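Hypothetical protein (Uncultured marine organism, PDB 2OD5) is of unknown function but probably binds nucleic acid through a helix-turn-helix type of domain. Local coordinates at residues R15-I20 with H37-M42; T31-L35 with L51-L55; I61-I67 with D78-T84. One frame throughout, in Å; residues are numbered along the deposited sequence.

Interaction 1 (R15-I20 with H37-M42); sequences RIREKI and HINSTM. With EDO (1,2-ethanediol), chain F.
Ile38 pushes its CD1 between the side chains of Lys19 and Ile20, and this is the close-packed part of the contact. In the conformer described here, Ile38 CD1 lies 3.4 Å from Lys19 CB and 3.7 Å from Ile20 CG1. With CG1 anti to the carbonyl carbon (chi1 -73°) and a further bend at chi2, this copy of the Ile38 chain leads that methyl out to the facing helix. A second apolar touch lies nearer the N-terminal end of segment 15-20, where the selenium of Met42, a selenomethionine, meets Ile16 CG1 at 3.8 Å and the two side chains cross at about a right angle.

The other side is looser and polar. Lys19 runs past Thr41 and Met42 in the opposite direction to theirs, its CE 3.6 Å from Met42 CG, and bends at its last torsion to present NZ to Thr41. There Lys19 NZ donates to Thr41 O at 3.1 Å from above the carbonyl plane, and weakly to Thr41 OG1. Thr41 OG1 itself donates to Ile38 O, which also accepts from Thr41 N. Without the lysine chain, as with an alanine here, Thr41 O would probably lose this donor and the flank of Met42 CG its cover. Water 1 bridges Lys19 O and His37 NE2, 2.9 Å from the latter, while exposed Arg15 sends NE to an ethanediol, O2 at 2.6 Å, probably from the crystallisation liquor.

The contact thus joins helix 9-23 to the C-terminal end of helix 31-39 and the loop after it. His37 also stacks on Phe23, and Ile20 continues inward onto Leu51, Val54 and Leu55 of helix 48-57.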
loop_
_atom_site.group_PDB
_atom_site.type_symbol
_atom_site.label_atom_id
_atom_site.label_comp_id
_atom_site.label_asym_id
_atom_site.label_seq_id
_atom_site.Cartn_x
_atom_site.Cartn_y
_atom_site.Cartn_z
ATOM N N ARG A 15 0.811 11.891 7.213
ATOM C CA ARG A 15 0.909 10.993 8.359
ATOM C C ARG A 15 0.743 9.537 7.912
ATOM O O ARG A 15 1.466 8.647 8.357
ATOM C CB ARG A 15 -0.196 11.356 9.351
ATOM C CG ARG A 15 -0.011 10.871 10.764
ATOM C CD ARG A 15 -0.864 11.719 11.753
ATOM N NE ARG A 15 -2.247 11.929 11.285
ATOM C CZ ARG A 15 -3.296 11.165 11.598
ATOM N NH1 ARG A 15 -3.168 10.096 12.378
ATOM N NH2 ARG A 15 -4.493 11.466 11.109
ATOM N N ILE A 16 -0.237 9.315 7.051
ATOM C CA ILE A 16 -0.535 7.977 6.518
ATOM C C ILE A 16 0.664 7.442 5.734
ATOM O O ILE A 16 1.063 6.292 5.924
ATOM C CB ILE A 16 -1.777 7.996 5.645
ATOM C CG1 ILE A 16 -3.028 8.222 6.514
ATOM C CG2 ILE A 16 -1.963 6.663 4.927
ATOM C CD1 ILE A 16 -4.352 8.227 5.738
ATOM N N ARG A 17 1.246 8.276 4.872
ATOM C CA ARG A 17 2.427 7.869 4.104
ATOM C C ARG A 17 3.561 7.427 4.989
ATOM O O ARG A 17 4.230 6.456 4.673
ATOM C CB ARG A 17 2.950 8.979 3.211
ATOM C CG ARG A 17 2.113 9.284 2.012
ATOM C CD ARG A 17 2.778 10.418 1.239
ATOM N NE ARG A 17 2.196 10.578 -0.079
ATOM C CZ ARG A 17 2.562 11.516 -0.949
ATOM N NH1 ARG A 17 3.508 12.389 -0.636
ATOM N NH2 ARG A 17 1.982 11.586 -2.144
ATOM N N GLU A 18 3.831 8.157 6.074
ATOM C CA GLU A 18 4.929 7.800 6.961
ATOM C C GLU A 18 4.671 6.464 7.650
ATOM O O GLU A 18 5.583 5.658 7.821
ATOM C CB GLU A 18 5.168 8.913 7.993
ATOM C CG GLU A 18 5.548 10.242 7.361
ATOM N N LYS A 19 3.428 6.224 8.051
ATOM C CA LYS A 19 3.089 4.936 8.662
ATOM C C LYS A 19 3.270 3.780 7.687
ATOM O O LYS A 19 3.805 2.733 8.050
ATOM C CB LYS A 19 1.641 4.925 9.125
ATOM C CG LYS A 19 1.382 5.725 10.340
ATOM C CD LYS A 19 -0.013 5.402 10.837
ATOM C CE LYS A 19 -0.423 6.329 11.950
ATOM N NZ LYS A 19 -0.117 5.770 13.292
ATOM N N ILE A 20 2.790 3.976 6.461
ATOM C CA ILE A 20 2.873 2.944 5.444
ATOM C C ILE A 20 4.352 2.589 5.189
ATOM O O ILE A 20 4.726 1.421 5.147
ATOM C CB ILE A 20 2.199 3.368 4.121
ATOM C CG1 ILE A 20 0.679 3.549 4.270
ATOM C CG2 ILE A 20 2.503 2.342 3.052
ATOM C CD1 ILE A 20 0.042 4.317 3.096
ATOM N N HIS A 37 -3.292 -2.370 9.241
ATOM C CA HIS A 37 -2.262 -1.749 10.066
ATOM C C HIS A 37 -2.548 -0.292 10.309
ATOM O O HIS A 37 -2.529 0.175 11.443
ATOM C CB HIS A 37 -0.890 -1.884 9.390
ATOM C CG HIS A 37 0.182 -1.202 10.157
ATOM N ND1 HIS A 37 0.611 -1.676 11.374
ATOM C CD2 HIS A 37 0.828 -0.031 9.948
ATOM C CE1 HIS A 37 1.530 -0.853 11.854
ATOM N NE2 HIS A 37 1.666 0.165 11.019
ATOM N N ILE A 38 -2.767 0.457 9.238
ATOM C CA ILE A 38 -3.072 1.893 9.286
ATOM C C ILE A 38 -4.283 2.183 10.171
ATOM O O ILE A 38 -4.273 3.020 11.077
ATOM C CB ILE A 38 -3.372 2.394 7.838
ATOM C CG1 ILE A 38 -2.088 2.460 7.005
ATOM C CG2 ILE A 38 -3.972 3.750 7.824
ATOM C CD1 ILE A 38 -1.033 3.384 7.587
ATOM N N ASN A 39 -5.356 1.480 9.873
ATOM C CA ASN A 39 -6.590 1.714 10.586
ATOM C C ASN A 39 -6.553 1.270 12.064
ATOM O O ASN A 39 -7.402 1.690 12.851
ATOM C CB ASN A 39 -7.765 1.075 9.849
ATOM C CG ASN A 39 -8.205 1.879 8.621
ATOM O OD1 ASN A 39 -7.656 2.938 8.341
ATOM N ND2 ASN A 39 -9.206 1.379 7.898
ATOM N N SER A 40 -5.596 0.419 12.425
ATOM C CA SER A 40 -5.392 0.003 13.806
ATOM C C SER A 40 -4.668 1.020 14.663
ATOM O O SER A 40 -4.644 0.863 15.882
ATOM C CB SER A 40 -4.658 -1.341 13.871
ATOM O OG SER A 40 -3.276 -1.153 13.666
ATOM N N THR A 41 -4.110 2.072 14.063
ATOM C CA THR A 41 -3.257 3.020 14.786
ATOM C C THR A 41 -3.594 4.487 14.557
ATOM O O THR A 41 -2.749 5.358 14.792
ATOM C CB THR A 41 -1.801 2.809 14.348
ATOM O OG1 THR A 41 -1.690 3.058 12.936
ATOM C CG2 THR A 41 -1.384 1.352 14.627
HETATM N N MSE A 42 -4.802 4.762 14.074
HETATM C CA MSE A 42 -5.280 6.103 13.777
HETATM C C MSE A 42 -6.707 6.143 14.305
HETATM O O MSE A 42 -7.369 5.093 14.364
HETATM C CB MSE A 42 -5.334 6.319 12.262
HETATM C CG MSE A 42 -4.017 6.343 11.632
HETATM SE SE MSE A 42 -4.225 6.843 9.827
HETATM C CE MSE A 42 -5.043 5.263 9.115
HETATM C C1 EDO F . -4.903 15.021 10.495
HETATM O O1 EDO F . -4.557 16.200 9.758
HETATM C C2 EDO F . -3.792 14.719 11.492
HETATM O O2 EDO F . -2.559 14.449 10.813
HETATM O O HOH W 1 3.857 1.974 10.692
#

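Interaction 2 (T31-L35 with L51-L55); sequences TAEIL and LGNVL
Leu51 inserts CD2 into the hollow formed by Thr31, Ile34 and Leu35, one turn of the facing helix. Its CG stands anti to the backbone N (chi1 174°), which carries Leu51 CD2 across to within 3.6 Å of Thr31 O and 3.7 Å of Leu35 CB. Leu51 CD2 is also 3.9 Å from Ile34 CG2, and the side chains of Ile34 and Leu51 cross at about a right angle. Thr31 contributes CG2, also anti to its own nitrogen, while its hydroxyl serves a hydrogen bond with Trp82 NE1. Leu55 takes the other common rotamer, CG anti to the carbonyl carbon (chi1 -69°), and meets Ile34 tip to tip, CD1 to CD1 at 4.2 Å.

The contact is chiefly apolar, with Leu51 CD2 also lying on the backbone of the turn at Thr31 O and Leu35 N. The axes of the two short segments stay 11.2 Å apart and make an angle of 102°, so Leu51, Leu55 and Ile34 span the gap. Segments of two successive helices set nearly perpendicular, with Ile20 of helix 9-23 packed against both, are consistent with the helix-turn-helix core of a winged-helix-like domain, in which helix 48-57 would occupy the recognition-helix position.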
loop_
_atom_site.group_PDB
_atom_site.type_symbol
_atom_site.label_atom_id
_atom_site.label_comp_id
_atom_site.label_asym_id
_atom_site.label_seq_id
_atom_site.Cartn_x
_atom_site.Cartn_y
_atom_site.Cartn_z
ATOM N N THR A 31 -2.502 -4.786 0.105
ATOM C CA THR A 31 -3.294 -3.611 0.444
ATOM C C THR A 31 -4.150 -3.825 1.700
ATOM O O THR A 31 -4.303 -2.911 2.517
ATOM C CB THR A 31 -4.249 -3.185 -0.714
ATOM O OG1 THR A 31 -3.504 -2.962 -1.917
ATOM C CG2 THR A 31 -4.975 -1.865 -0.364
ATOM N N ALA A 32 -4.673 -5.030 1.848
ATOM C CA ALA A 32 -5.488 -5.394 3.011
ATOM C C ALA A 32 -4.706 -5.338 4.315
ATOM O O ALA A 32 -5.204 -4.848 5.339
ATOM C CB ALA A 32 -6.089 -6.816 2.801
ATOM N N GLU A 33 -3.504 -5.915 4.310
ATOM C CA GLU A 33 -2.625 -5.845 5.462
ATOM C C GLU A 33 -2.259 -4.393 5.801
ATOM O O GLU A 33 -2.214 -4.002 6.974
ATOM C CB GLU A 33 -1.343 -6.622 5.197
ATOM C CG GLU A 33 -1.503 -8.097 4.975
ATOM C CD GLU A 33 -0.134 -8.724 4.696
ATOM O OE1 GLU A 33 0.423 -8.525 3.560
ATOM O OE2 GLU A 33 0.409 -9.351 5.637
ATOM N N ILE A 34 -1.991 -3.581 4.783
ATOM C CA ILE A 34 -1.636 -2.187 4.983
ATOM C C ILE A 34 -2.806 -1.429 5.596
ATOM O O ILE A 34 -2.648 -0.723 6.597
ATOM C CB ILE A 34 -1.168 -1.499 3.668
ATOM C CG1 ILE A 34 0.089 -2.203 3.101
ATOM C CG2 ILE A 34 -0.838 -0.022 3.918
ATOM C CD1 ILE A 34 0.426 -1.784 1.669
ATOM N N LEU A 35 -3.987 -1.650 5.050
ATOM C CA LEU A 35 -5.196 -1.007 5.567
ATOM C C LEU A 35 -5.431 -1.406 7.010
ATOM O O LEU A 35 -5.738 -0.556 7.844
ATOM C CB LEU A 35 -6.422 -1.407 4.736
ATOM C CG LEU A 35 -7.709 -0.622 5.079
ATOM C CD1 LEU A 35 -7.549 0.879 4.766
ATOM C CD2 LEU A 35 -8.883 -1.218 4.316
ATOM N N LEU A 51 -6.928 4.380 0.197
ATOM C CA LEU A 51 -5.557 3.860 0.417
ATOM C C LEU A 51 -4.901 3.504 -0.920
ATOM O O LEU A 51 -3.713 3.800 -1.168
ATOM C CB LEU A 51 -5.561 2.671 1.356
ATOM C CG LEU A 51 -4.208 1.959 1.557
ATOM C CD1 LEU A 51 -3.183 2.932 2.147
ATOM C CD2 LEU A 51 -4.345 0.710 2.445
ATOM N N GLY A 52 -5.661 2.901 -1.818
ATOM C CA GLY A 52 -5.132 2.585 -3.142
ATOM C C GLY A 52 -4.628 3.822 -3.857
ATOM O O GLY A 52 -3.577 3.786 -4.500
ATOM N N ASN A 53 -5.381 4.926 -3.751
ATOM C CA ASN A 53 -4.957 6.189 -4.331
ATOM C C ASN A 53 -3.668 6.713 -3.694
ATOM O O ASN A 53 -2.746 7.146 -4.402
ATOM C CB ASN A 53 -6.066 7.241 -4.212
ATOM C CG ASN A 53 -7.260 6.920 -5.104
ATOM O OD1 ASN A 53 -7.121 6.192 -6.090
ATOM N ND2 ASN A 53 -8.444 7.447 -4.752
ATOM N N VAL A 54 -3.606 6.668 -2.370
ATOM C CA VAL A 54 -2.443 7.134 -1.645
ATOM C C VAL A 54 -1.213 6.338 -2.057
ATOM O O VAL A 54 -0.133 6.896 -2.280
ATOM C CB VAL A 54 -2.633 7.002 -0.116
ATOM C CG1 VAL A 54 -1.286 7.235 0.628
ATOM C CG2 VAL A 54 -3.734 7.960 0.358
ATOM N N LEU A 55 -1.362 5.030 -2.126
ATOM C CA LEU A 55 -0.236 4.149 -2.470
ATOM C C LEU A 55 0.248 4.413 -3.881
ATOM O O LEU A 55 1.457 4.442 -4.128
ATOM C CB LEU A 55 -0.649 2.672 -2.316
ATOM C CG LEU A 55 -0.887 2.157 -0.891
ATOM C CD1 LEU A 55 -1.581 0.758 -0.936
ATOM C CD2 LEU A 55 0.387 2.093 -0.111
#

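Interaction 3 (I61-I67 with D78-T84); sequences IVKVGYI and DICEWAT
Lys63 CG stands anti to the backbone N (chi1 -165°), and Trp82 CG anti to the carbonyl carbon (chi1 -56°); together these settings lay the lysine's first carbons over one face of the indole. Lys63 CB sits 4.1 Å from the centroid of the Trp82 six-membered ring, 27° off its normal, a CH-pi contact. Further along the same face of the sheet, Tyr66, in the conformer described, turns an edge to Cys80, whose SG is 3.6 Å from Tyr66 CD2, a sulfur-aromatic contact in the plane of the ring. In that conformer the Tyr66 ring also crosses the Asp78 carboxylate obliquely.

The backbones pair antiparallel. Val62 with Ala83 and Ile67 with Ile79 are hydrogen-bonded pairs, each joined by two bonds, and Val62 N reaches Ala83 O at 2.8 Å nearly in line with the carbonyl. Between them the register slips by one residue: Val64 N donates to Glu81 O at 2.8 Å, while Gly65 N reaches that oxygen only weakly, at 3.4 Å. Both residues face Glu81, the mark of a classic beta bulge. Glu81 N returns a bond to Gly65 O, and Glu81 OE1 comes within 3.4 Å of Gly65 CA. Water 2 spans the bulge, donating to Val64 O and to Glu81 OE1.

On the other face, Val64 CG1 rests on Ala83 CB at 3.8 Å, with Val88 of helix 85-91 packed against both. The indole's N-H is used outside the hairpin. The chemistry is thus divided: main-chain bonds hold the hairpin together, the indole lies between lysine carbons and the helical core, and one water links Val64 O and Glu81 OE1 at the bulge.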
loop_
_atom_site.group_PDB
_atom_site.type_symbol
_atom_site.label_atom_id
_atom_site.label_comp_id
_atom_site.label_asym_id
_atom_site.label_seq_id
_atom_site.Cartn_x
_atom_site.Cartn_y
_atom_site.Cartn_z
ATOM N N ILE A 61 6.488 4.354 -2.741
ATOM C CA ILE A 61 5.825 3.084 -2.467
ATOM C C ILE A 61 5.383 2.540 -3.799
ATOM O O ILE A 61 4.497 3.138 -4.432
ATOM C CB ILE A 61 4.625 3.249 -1.539
ATOM C CG1 ILE A 61 5.011 3.778 -0.171
ATOM C CG2 ILE A 61 3.900 1.854 -1.282
ATOM C CD1 ILE A 61 3.833 4.400 0.588
ATOM N N VAL A 62 6.004 1.421 -4.209
ATOM C CA VAL A 62 5.848 0.865 -5.556
ATOM C C VAL A 62 5.045 -0.449 -5.590
ATOM O O VAL A 62 5.133 -1.255 -4.685
ATOM C CB VAL A 62 7.176 0.616 -6.227
ATOM C CG1 VAL A 62 7.977 1.937 -6.347
ATOM C CG2 VAL A 62 7.989 -0.407 -5.497
ATOM N N LYS A 63 4.255 -0.649 -6.641
ATOM C CA LYS A 63 3.446 -1.872 -6.742
ATOM C C LYS A 63 4.308 -2.994 -7.303
ATOM O O LYS A 63 4.880 -2.849 -8.397
ATOM C CB LYS A 63 2.276 -1.632 -7.683
ATOM C CG LYS A 63 1.197 -2.690 -7.586
ATOM C CD LYS A 63 0.242 -2.602 -8.752
ATOM C CE LYS A 63 -0.983 -1.795 -8.486
ATOM N NZ LYS A 63 -2.050 -2.475 -7.749
ATOM N N VAL A 64 4.439 -4.089 -6.561
ATOM C CA VAL A 64 5.327 -5.172 -6.939
ATOM C C VAL A 64 4.604 -6.450 -7.362
ATOM O O VAL A 64 5.230 -7.380 -7.838
ATOM C CB VAL A 64 6.327 -5.515 -5.818
ATOM C CG1 VAL A 64 7.264 -4.300 -5.569
ATOM C CG2 VAL A 64 5.637 -5.912 -4.562
ATOM N N GLY A 65 3.303 -6.467 -7.197
ATOM C CA GLY A 65 2.509 -7.617 -7.609
ATOM C C GLY A 65 1.037 -7.387 -7.497
ATOM O O GLY A 65 0.585 -6.444 -6.853
ATOM N N TYR A 66 0.291 -8.294 -8.130
ATOM C CA TYR A 66 -1.129 -8.177 -8.299
ATOM C C TYR A 66 -1.732 -9.579 -8.464
ATOM O O TYR A 66 -1.118 -10.350 -9.206
ATOM C CB TYR A 66 -1.252 -7.385 -9.604
ATOM C CG TYR A 66 -2.618 -7.104 -10.154
ATOM C CD1 TYR A 66 -3.099 -7.814 -11.240
ATOM C CD2 TYR A 66 -3.400 -6.075 -9.640
ATOM C CE1 TYR A 66 -4.340 -7.537 -11.782
ATOM C CE2 TYR A 66 -4.652 -5.787 -10.181
ATOM C CZ TYR A 66 -5.105 -6.524 -11.251
ATOM O OH TYR A 66 -6.338 -6.273 -11.792
ATOM N N ILE A 67 -2.906 -9.815 -7.890
ATOM C CA ILE A 67 -3.794 -10.923 -8.242
ATOM C C ILE A 67 -5.161 -10.323 -8.464
ATOM O O ILE A 67 -5.664 -9.583 -7.628
ATOM C CB ILE A 67 -3.887 -11.968 -7.118
ATOM C CG1 ILE A 67 -2.530 -12.628 -6.883
ATOM C CG2 ILE A 67 -4.898 -13.095 -7.446
ATOM C CD1 ILE A 67 -2.470 -13.340 -5.561
ATOM N N ASP A 78 -9.453 -7.557 -6.459
ATOM C CA ASP A 78 -8.020 -7.487 -6.725
ATOM C C ASP A 78 -7.292 -7.475 -5.400
ATOM O O ASP A 78 -7.827 -6.998 -4.409
ATOM C CB ASP A 78 -7.629 -6.153 -7.386
ATOM C CG ASP A 78 -8.250 -5.949 -8.717
ATOM O OD1 ASP A 78 -8.746 -6.929 -9.305
ATOM O OD2 ASP A 78 -8.242 -4.789 -9.179
ATOM N N ILE A 79 -6.059 -7.974 -5.391
ATOM C CA ILE A 79 -5.196 -7.847 -4.228
ATOM C C ILE A 79 -3.881 -7.321 -4.802
ATOM O O ILE A 79 -3.343 -7.923 -5.720
ATOM C CB ILE A 79 -4.875 -9.214 -3.558
ATOM C CG1 ILE A 79 -6.121 -10.065 -3.387
ATOM C CG2 ILE A 79 -4.205 -8.965 -2.189
ATOM C CD1 ILE A 79 -6.272 -11.136 -4.442
ATOM N N CYS A 80 -3.362 -6.230 -4.279
ATOM C CA CYS A 80 -2.089 -5.690 -4.789
ATOM C C CYS A 80 -1.046 -5.774 -3.693
ATOM O O CYS A 80 -1.372 -5.707 -2.495
ATOM C CB CYS A 80 -2.259 -4.257 -5.258
ATOM S SG CYS A 80 -3.424 -4.123 -6.665
ATOM N N GLU A 81 0.204 -5.939 -4.111
ATOM C CA GLU A 81 1.331 -6.059 -3.216
ATOM C C GLU A 81 2.203 -4.834 -3.421
ATOM O O GLU A 81 2.478 -4.444 -4.570
ATOM C CB GLU A 81 2.153 -7.308 -3.567
ATOM C CG GLU A 81 1.392 -8.612 -3.360
ATOM C CD GLU A 81 1.854 -9.744 -4.245
ATOM O OE1 GLU A 81 2.908 -9.651 -4.897
ATOM O OE2 GLU A 81 1.131 -10.728 -4.308
ATOM N N TRP A 82 2.658 -4.259 -2.311
ATOM C CA TRP A 82 3.414 -3.018 -2.333
ATOM C C TRP A 82 4.692 -3.121 -1.521
ATOM O O TRP A 82 4.733 -3.812 -0.507
ATOM C CB TRP A 82 2.547 -1.923 -1.735
ATOM C CG TRP A 82 1.263 -1.728 -2.366
ATOM C CD1 TRP A 82 0.095 -2.375 -2.044
ATOM C CD2 TRP A 82 0.958 -0.878 -3.462
ATOM N NE1 TRP A 82 -0.921 -1.936 -2.845
ATOM C CE2 TRP A 82 -0.424 -1.027 -3.727
ATOM C CE3 TRP A 82 1.694 0.034 -4.217
ATOM C CZ2 TRP A 82 -1.068 -0.310 -4.702
ATOM C CZ3 TRP A 82 1.028 0.753 -5.198
ATOM C CH2 TRP A 82 -0.330 0.542 -5.437
ATOM N N ALA A 83 5.715 -2.373 -1.932
ATOM C CA ALA A 83 7.014 -2.340 -1.269
ATOM C C ALA A 83 7.529 -0.920 -1.303
ATOM O O ALA A 83 7.113 -0.122 -2.142
ATOM C CB ALA A 83 7.996 -3.254 -2.025
ATOM N N THR A 84 8.473 -0.589 -0.442
ATOM C CA THR A 84 9.138 0.693 -0.614
ATOM C C THR A 84 10.075 0.597 -1.799
ATOM O O THR A 84 10.636 -0.459 -2.084
ATOM C CB THR A 84 9.899 1.141 0.643
ATOM O OG1 THR A 84 11.054 0.315 0.826
ATOM C CG2 THR A 84 8.990 1.152 1.910
HETATM O O HOH W 2 5.403 -9.667 -6.001
#

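Overall arrangement
Ile20 touches all three contacts, and Trp82 joins interactions 2 and 3. Interactions 1 and 2 share helix 31-39 and have centres about 10 Å apart; Ile20 links them, its CD1 3.6 Å from Leu51 CD1. The same residue reaches interaction 3, Ile20 CG2 lying 3.5 Å from Ile61 CD1, although the centres of interactions 1 and 3 are about 17 Å apart. Interactions 2 and 3, about 9 Å between centres, are joined by polar and apolar contacts: Thr31 N is 3.0 Å from Cys80 O, and Leu55 CD1 is 3.4 Å from Trp82 NE1. Helices and hairpin thus form one continuous core, consistent with a winged-helix arrangement whose hairpin would be the wing.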